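Local coordinates for protein methyltransferase (Pectobacterium atrosepticum SCRI1043, PDB 2P7I) that probably transfers methyl groups from S-adenosylmethionine to a substrate not yet identified, as a member of the class I, Rossmann-like methyltransferases, at residues 39-44 against 104-109; 118-123 against 186-191; 136-141 against 241-246. All coordinates share one frame; numbering follows the deposited sequence.

Contact 1: 39-44 against 104-109; sequences PFFRPG and YDNIVL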
# COMPACT_ATOMS: atom_id res chain seq x y z
N PRO B 39 15.27 -6.31 18.45
CA PRO B 39 16.42 -5.62 17.88
C PRO B 39 16.68 -4.22 18.45
O PRO B 39 17.78 -3.68 18.28
CB PRO B 39 16.07 -5.51 16.39
CG PRO B 39 14.91 -6.36 16.17
CD PRO B 39 14.22 -6.57 17.45
N PHE B 40 15.68 -3.62 19.08
CA PHE B 40 15.77 -2.26 19.58
C PHE B 40 16.05 -2.14 21.06
O PHE B 40 16.33 -1.02 21.53
CB PHE B 40 14.47 -1.51 19.30
CG PHE B 40 14.08 -1.45 17.85
CD1 PHE B 40 14.90 -0.78 16.96
CD2 PHE B 40 12.90 -2.03 17.39
CE1 PHE B 40 14.55 -0.67 15.62
CE2 PHE B 40 12.54 -1.94 16.06
CZ PHE B 40 13.36 -1.26 15.17
N PHE B 41 15.92 -3.23 21.81
CA PHE B 41 16.12 -3.21 23.26
C PHE B 41 17.47 -2.60 23.60
O PHE B 41 18.47 -2.86 22.93
CB PHE B 41 16.04 -4.60 23.87
CG PHE B 41 14.63 -5.13 24.09
CD1 PHE B 41 13.58 -4.33 24.51
CD2 PHE B 41 14.39 -6.50 23.94
CE1 PHE B 41 12.30 -4.87 24.75
CE2 PHE B 41 13.14 -7.04 24.15
CZ PHE B 41 12.09 -6.23 24.56
N ARG B 42 17.46 -1.75 24.63
CA ARG B 42 18.67 -1.18 25.20
C ARG B 42 19.13 -2.01 26.39
O ARG B 42 18.32 -2.55 27.13
CB ARG B 42 18.37 0.21 25.75
CG ARG B 42 17.79 1.19 24.78
CD ARG B 42 18.86 1.80 23.96
NE ARG B 42 19.81 2.42 24.86
CZ ARG B 42 21.09 2.63 24.59
NH1 ARG B 42 21.59 2.30 23.40
NH2 ARG B 42 21.86 3.18 25.52
N PRO B 43 20.45 -2.05 26.64
CA PRO B 43 20.89 -2.74 27.87
C PRO B 43 20.42 -1.94 29.06
O PRO B 43 20.28 -0.72 28.96
CB PRO B 43 22.41 -2.70 27.78
CG PRO B 43 22.72 -1.54 26.81
CD PRO B 43 21.56 -1.46 25.87
N GLY B 44 20.12 -2.61 30.16
CA GLY B 44 19.76 -1.89 31.38
C GLY B 44 18.46 -2.43 31.90
O GLY B 44 18.23 -3.61 31.81
N TYR B 104 14.40 4.81 33.23
CA TYR B 104 14.40 3.49 32.61
C TYR B 104 14.93 3.50 31.18
O TYR B 104 14.66 4.43 30.37
CB TYR B 104 12.99 2.89 32.67
CG TYR B 104 12.51 2.84 34.10
CD1 TYR B 104 11.92 3.95 34.68
CD2 TYR B 104 12.73 1.71 34.89
CE1 TYR B 104 11.49 3.92 36.00
CE2 TYR B 104 12.32 1.68 36.23
CZ TYR B 104 11.70 2.80 36.76
OH TYR B 104 11.28 2.83 38.08
N ASP B 105 15.69 2.45 30.88
CA ASP B 105 16.35 2.32 29.59
C ASP B 105 15.40 1.87 28.49
O ASP B 105 15.59 2.19 27.33
CB ASP B 105 17.51 1.33 29.72
CG ASP B 105 18.53 1.80 30.73
OD1 ASP B 105 19.16 2.85 30.47
OD2 ASP B 105 18.66 1.14 31.79
N ASN B 106 14.37 1.13 28.89
CA ASN B 106 13.34 0.59 28.01
C ASN B 106 12.00 0.81 28.70
O ASN B 106 11.83 0.46 29.87
CB ASN B 106 13.53 -0.93 27.79
CG ASN B 106 14.88 -1.28 27.18
OD1 ASN B 106 15.04 -1.32 25.95
ND2 ASN B 106 15.87 -1.55 28.04
N ILE B 107 11.03 1.38 27.97
CA ILE B 107 9.67 1.54 28.51
C ILE B 107 8.69 0.90 27.57
O ILE B 107 8.76 1.15 26.36
CB ILE B 107 9.31 3.03 28.78
CG1 ILE B 107 10.32 3.60 29.80
CG2 ILE B 107 7.85 3.13 29.28
CD1 ILE B 107 10.12 5.10 30.14
N VAL B 108 7.84 0.03 28.09
CA VAL B 108 6.89 -0.69 27.25
C VAL B 108 5.50 -0.17 27.52
O VAL B 108 5.06 -0.14 28.67
CB VAL B 108 6.95 -2.23 27.48
CG1 VAL B 108 5.75 -2.93 26.79
CG2 VAL B 108 8.28 -2.80 26.98
N LEU B 109 4.83 0.32 26.45
CA LEU B 109 3.42 0.73 26.53
C LEU B 109 2.63 0.11 25.38
O LEU B 109 2.51 0.69 24.28
CB LEU B 109 3.30 2.27 26.56
CG LEU B 109 1.96 2.88 26.96
CD1 LEU B 109 1.58 2.70 28.46
CD2 LEU B 109 1.92 4.38 26.53
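The extended loop 39-44 passes over the start of strand 104-110 and comes nearest at Gly44 and Asp105, whose CA atoms are 5.7 Å apart. No backbone-to-backbone hydrogen bond joins the two segments; the amide of Asn106 does that work, gripping both polar backbone atoms of Arg42. Its OD1 accepts from Arg42 N at 2.8 Å, in the carbonyl plane on a lone pair, with the N-H nearly straight (168°). On the other branch ND2 donates a hydrogen bond to Arg42 O, also at 2.8 Å, and this acceptor lies close to the amide plane. A second bond from ND2 goes to Asn45 O, so the amide is held flat and its flip state is settled by three backbone partners. With CG anti to the carbonyl carbon (chi1 -59°), Asn106 extends toward the loop. Phe41 meets the same OD1 with its ring edge, CD1 standing 3.6 Å from it, ring and amide planes almost perpendicular. The CB and CG of Arg42 lie against the Asp105 carbonyl, CG 3.5 Å from Asp105 O, while the bent chain carries the guanidinium away. Asp105 lies beside Pro43 and Gly44: its CB is 3.5 Å from Pro43 O, and OD2 lies 3.2 Å from Gly44 CA. Phe64 packs edge-to-face on the Phe41 ring. This is an asparagine side chain bridging a loop backbone much as a neighbouring strand would, and it ties the link from helix 24-37 to strand 46-49 onto the central sheet of the Rossmann-like methyltransferase fold.

Contact 2: 118-123 against 186-191; sequences DPVALL and ASRAGL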
# COMPACT_ATOMS: atom_id res chain seq x y z
N ASP B 118 -6.29 11.27 28.54
CA ASP B 118 -5.32 12.27 28.10
C ASP B 118 -4.01 11.60 27.71
O ASP B 118 -3.06 11.57 28.48
CB ASP B 118 -5.10 13.29 29.22
CG ASP B 118 -4.35 14.52 28.77
OD1 ASP B 118 -3.76 14.53 27.67
OD2 ASP B 118 -4.33 15.49 29.56
N PRO B 119 -3.95 11.04 26.50
CA PRO B 119 -2.79 10.27 26.08
C PRO B 119 -1.50 11.11 25.94
O PRO B 119 -0.42 10.65 26.28
CB PRO B 119 -3.21 9.71 24.73
CG PRO B 119 -4.29 10.66 24.25
CD PRO B 119 -4.99 11.07 25.47
N VAL B 120 -1.62 12.34 25.47
CA VAL B 120 -0.44 13.20 25.37
C VAL B 120 0.18 13.41 26.77
O VAL B 120 1.41 13.40 26.91
CB VAL B 120 -0.75 14.55 24.67
CG1 VAL B 120 0.51 15.44 24.70
CG2 VAL B 120 -1.21 14.28 23.24
N ALA B 121 -0.63 13.53 27.81
CA ALA B 121 -0.10 13.79 29.13
C ALA B 121 0.70 12.58 29.67
O ALA B 121 1.68 12.77 30.41
CB ALA B 121 -1.23 14.24 30.13
N LEU B 122 0.28 11.37 29.32
CA LEU B 122 0.99 10.15 29.70
C LEU B 122 2.30 10.03 28.95
O LEU B 122 3.34 9.76 29.56
CB LEU B 122 0.12 8.90 29.48
CG LEU B 122 0.79 7.52 29.71
CD1 LEU B 122 1.36 7.36 31.14
CD2 LEU B 122 -0.15 6.32 29.43
N LEU B 123 2.27 10.28 27.65
CA LEU B 123 3.47 10.18 26.84
C LEU B 123 4.49 11.25 27.28
O LEU B 123 5.69 11.06 27.19
CB LEU B 123 3.12 10.31 25.35
CG LEU B 123 2.27 9.18 24.78
CD1 LEU B 123 1.83 9.56 23.36
CD2 LEU B 123 3.03 7.86 24.83
N ALA B 186 2.44 11.27 20.04
CA ALA B 186 3.85 11.13 20.50
C ALA B 186 4.62 12.43 20.27
O ALA B 186 5.37 12.91 21.13
CB ALA B 186 4.52 10.02 19.78
N SER B 187 4.40 13.03 19.13
CA SER B 187 5.04 14.24 18.80
C SER B 187 4.60 15.36 19.70
O SER B 187 5.43 16.15 20.16
CB SER B 187 4.72 14.64 17.37
OG SER B 187 5.26 15.90 17.17
N ARG B 188 3.28 15.45 19.90
CA ARG B 188 2.71 16.43 20.82
C ARG B 188 3.24 16.33 22.25
O ARG B 188 3.30 17.34 22.97
CB ARG B 188 1.19 16.37 20.83
CG ARG B 188 0.59 17.00 19.57
CD ARG B 188 -0.90 16.81 19.55
NE ARG B 188 -1.51 17.57 18.46
CZ ARG B 188 -2.81 17.81 18.36
NH1 ARG B 188 -3.64 17.27 19.23
NH2 ARG B 188 -3.30 18.58 17.39
N ALA B 189 3.61 15.14 22.67
CA ALA B 189 4.14 14.88 24.02
C ALA B 189 5.64 15.21 24.16
O ALA B 189 6.21 15.06 25.25
CB ALA B 189 3.92 13.39 24.36
N GLY B 190 6.29 15.64 23.08
CA GLY B 190 7.73 15.91 23.08
C GLY B 190 8.67 14.76 22.78
O GLY B 190 9.88 14.94 22.83
N LEU B 191 8.14 13.59 22.50
CA LEU B 191 8.97 12.45 22.14
C LEU B 191 9.52 12.58 20.76
O LEU B 191 8.93 13.28 19.91
CB LEU B 191 8.17 11.16 22.14
CG LEU B 191 7.66 10.70 23.52
CD1 LEU B 191 6.43 9.80 23.37
CD2 LEU B 191 8.80 9.99 24.32
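Ala186 backs onto Leu123, whose CD1 comes within 3.8 Å of Ala186 N and covers the backbone in the last turn of helix 179-188. Arg188 contributes only the base of its side chain: its CB sits 4.0 Å from Val120 CG2, whereas the extended remainder leads away from helix 119-130, which Asp118 N-caps. Ala189 packs against both Val120 and Leu123 through its CB, which points at the other helix and lies 3.6 Å from Val120 O and only 3.3 Å from Leu123 CB, a tight carbon pair. Val120 CG1, anti to its own backbone N (chi1 176°), closes over the same residue from one side at 3.7 Å from Ala189 N. Both helices belong to the layer packed on one side of the central sheet of the Rossmann-like fold, for Leu123 and Leu191 also touch Leu137 of strand 135-142. Gly190 then ends helix 179-188 in a Schellman motif: phi turns positive, Gly190 N bonds to Ser187 O and Leu191 N to Ala186 O. Beyond this cap Leu191 points toward helix 119-130, its CD1 3.9 Å from Leu123 CB, the two leucine side chains crossing at about a right angle.

Contact 3: 136-141 against 241-246; sequences RLFLVC and FLLCEK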
# COMPACT_ATOMS: atom_id res chain seq x y z
N ARG B 136 14.50 4.06 25.41
CA ARG B 136 13.55 3.87 24.34
C ARG B 136 12.17 3.49 24.86
O ARG B 136 12.05 2.64 25.73
CB ARG B 136 14.08 2.81 23.37
CG ARG B 136 15.27 3.35 22.56
CD ARG B 136 15.89 2.30 21.68
NE ARG B 136 17.11 2.82 21.07
CZ ARG B 136 17.91 2.11 20.29
NH1 ARG B 136 17.63 0.86 20.03
NH2 ARG B 136 19.01 2.67 19.80
N LEU B 137 11.14 4.10 24.25
CA LEU B 137 9.77 3.77 24.45
C LEU B 137 9.31 2.90 23.31
O LEU B 137 9.59 3.21 22.11
CB LEU B 137 8.91 5.05 24.53
CG LEU B 137 7.39 4.82 24.51
CD1 LEU B 137 6.85 4.07 25.81
CD2 LEU B 137 6.66 6.13 24.23
N PHE B 138 8.68 1.79 23.71
CA PHE B 138 8.04 0.83 22.82
C PHE B 138 6.55 1.02 22.89
O PHE B 138 5.87 0.46 23.77
CB PHE B 138 8.44 -0.57 23.20
CG PHE B 138 9.91 -0.81 23.09
CD1 PHE B 138 10.78 -0.33 24.06
CD2 PHE B 138 10.43 -1.52 22.00
CE1 PHE B 138 12.16 -0.51 23.94
CE2 PHE B 138 11.79 -1.74 21.88
CZ PHE B 138 12.67 -1.21 22.84
N LEU B 139 6.05 1.78 21.93
CA LEU B 139 4.67 2.23 21.90
C LEU B 139 3.85 1.46 20.87
O LEU B 139 4.06 1.59 19.70
CB LEU B 139 4.60 3.75 21.57
CG LEU B 139 3.21 4.37 21.46
CD1 LEU B 139 2.43 4.23 22.79
CD2 LEU B 139 3.35 5.88 21.10
N VAL B 140 2.91 0.66 21.35
CA VAL B 140 2.16 -0.23 20.43
C VAL B 140 0.68 -0.10 20.72
O VAL B 140 0.28 -0.19 21.84
CB VAL B 140 2.60 -1.71 20.51
CG1 VAL B 140 1.78 -2.58 19.57
CG2 VAL B 140 4.09 -1.86 20.20
N CYS B 141 -0.13 0.10 19.67
CA CYS B 141 -1.57 0.16 19.79
C CYS B 141 -2.25 -0.64 18.68
O CYS B 141 -1.68 -0.82 17.59
CB CYS B 141 -2.02 1.61 19.65
SG CYS B 141 -1.54 2.68 21.02
N PHE B 241 3.40 0.27 15.72
CA PHE B 241 4.53 0.27 16.64
C PHE B 241 5.37 1.47 16.30
O PHE B 241 5.91 1.59 15.18
CB PHE B 241 5.30 -1.08 16.48
CG PHE B 241 6.66 -1.14 17.14
CD1 PHE B 241 6.96 -0.45 18.32
CD2 PHE B 241 7.65 -1.94 16.59
CE1 PHE B 241 8.25 -0.52 18.87
CE2 PHE B 241 8.91 -2.04 17.17
CZ PHE B 241 9.23 -1.30 18.28
N LEU B 242 5.44 2.39 17.24
CA LEU B 242 6.40 3.46 17.22
C LEU B 242 7.53 3.25 18.25
O LEU B 242 7.29 3.06 19.42
CB LEU B 242 5.73 4.82 17.49
CG LEU B 242 4.62 5.33 16.55
CD1 LEU B 242 4.32 6.82 17.00
CD2 LEU B 242 5.05 5.29 15.12
N LEU B 243 8.77 3.32 17.78
CA LEU B 243 9.94 3.36 18.65
C LEU B 243 10.28 4.80 18.86
O LEU B 243 10.54 5.55 17.91
CB LEU B 243 11.16 2.67 18.01
CG LEU B 243 12.37 2.51 18.95
CD1 LEU B 243 12.05 1.43 20.03
CD2 LEU B 243 13.60 2.13 18.13
N CYS B 244 10.31 5.22 20.10
CA CYS B 244 10.51 6.61 20.43
C CYS B 244 11.68 6.79 21.40
O CYS B 244 12.01 5.89 22.18
CB CYS B 244 9.27 7.15 21.14
SG CYS B 244 7.73 7.06 20.17
N GLU B 245 12.29 7.96 21.32
CA GLU B 245 13.37 8.37 22.22
C GLU B 245 13.01 9.70 22.82
O GLU B 245 12.04 10.37 22.41
CB GLU B 245 14.71 8.41 21.47
CG GLU B 245 15.12 6.97 21.17
CD GLU B 245 16.36 6.84 20.30
OE1 GLU B 245 17.41 7.36 20.68
OE2 GLU B 245 16.28 6.17 19.25
N LYS B 246 13.78 10.06 23.84
CA LYS B 246 13.48 11.25 24.63
C LYS B 246 13.79 12.51 23.85
O LYS B 246 14.84 12.62 23.22
CB LYS B 246 14.30 11.20 25.93
CG LYS B 246 14.12 12.37 26.82
CD LYS B 246 14.78 12.12 28.20
CE LYS B 246 14.56 13.35 29.11
NZ LYS B 246 14.86 13.09 30.58
O HOH W 1 18.69 5.07 22.21
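Phe138 has its CG anti to the carbonyl carbon (chi1 -62°), Phe241 and Leu243 have theirs anti to the backbone N (chi1 167° and -172°); all three leave an antiparallel strand pair on one face, and these torsions lean them against each other. Leu243 CD1 sits over one face of the Phe138 ring, offset toward the rim and 3.9 Å from its centroid, a CH-pi contact. The Phe241 ring runs alongside, pointing the same way, its CZ 3.9 Å from Phe138 CD2. Val140 CG2 presses on Phe241 CD1 at 3.7 Å. Between the strands, Leu137 with Cys244 and Leu139 with Leu242 form hydrogen-bonded pairs, each with both N-H...O bonds, four in all; Leu137 N to Cys244 O is 2.9 Å and Leu139 N to Leu242 O 3.1 Å. Those four residues turn to the other face, where Leu137 and Cys244 meet through their CB atoms. Near the end of the pair Arg136 and Glu245 lie side by side. Their salt bridge is long, Arg136 NE to Glu245 OE2 3.9 Å, with the oxygen well out of the guanidinium plane, so it acts through charge alone; a water accepts from NE and makes a weak bond to Glu245 OE1. Arg136 NH1 bonds to Phe40 O of its own chain and to Pro39 O of the second subunit; Glu245 OE2 bonds to Thr194 OG1. Antiparallel strand 237-245, inserted between 135-142 and 192-201, gives the 3-2-1-4-5-7-6 order that is the hallmark of class I methyltransferases; parallel strand 104-110 flanks 135-142 on its other side, and Leu182 of helix 179-188 covers Leu139 and Leu242.

Contacts 2 and 3 are buried, whereas contact 1 lies nearer the surface. Contacts 1 and 3 share the sheet, since strands 104-110 and 135-142 are neighbours: Ile107 O probably accepts from Phe138 N, and Phe40 packs on Leu243. Both also touch the second subunit. Contact 2 lies on the helical layer against the sheet, where Leu123 reaches Leu109 of contact 1 and Leu139 of contact 3. The chemistry follows the place: an amide clasping loop backbone in contact 1, apolar carbons with no cross-segment hydrogen bond in contact 2, and regular backbone bonding with aromatic packing in contact 3, whose ion pair sits at its partly exposed end.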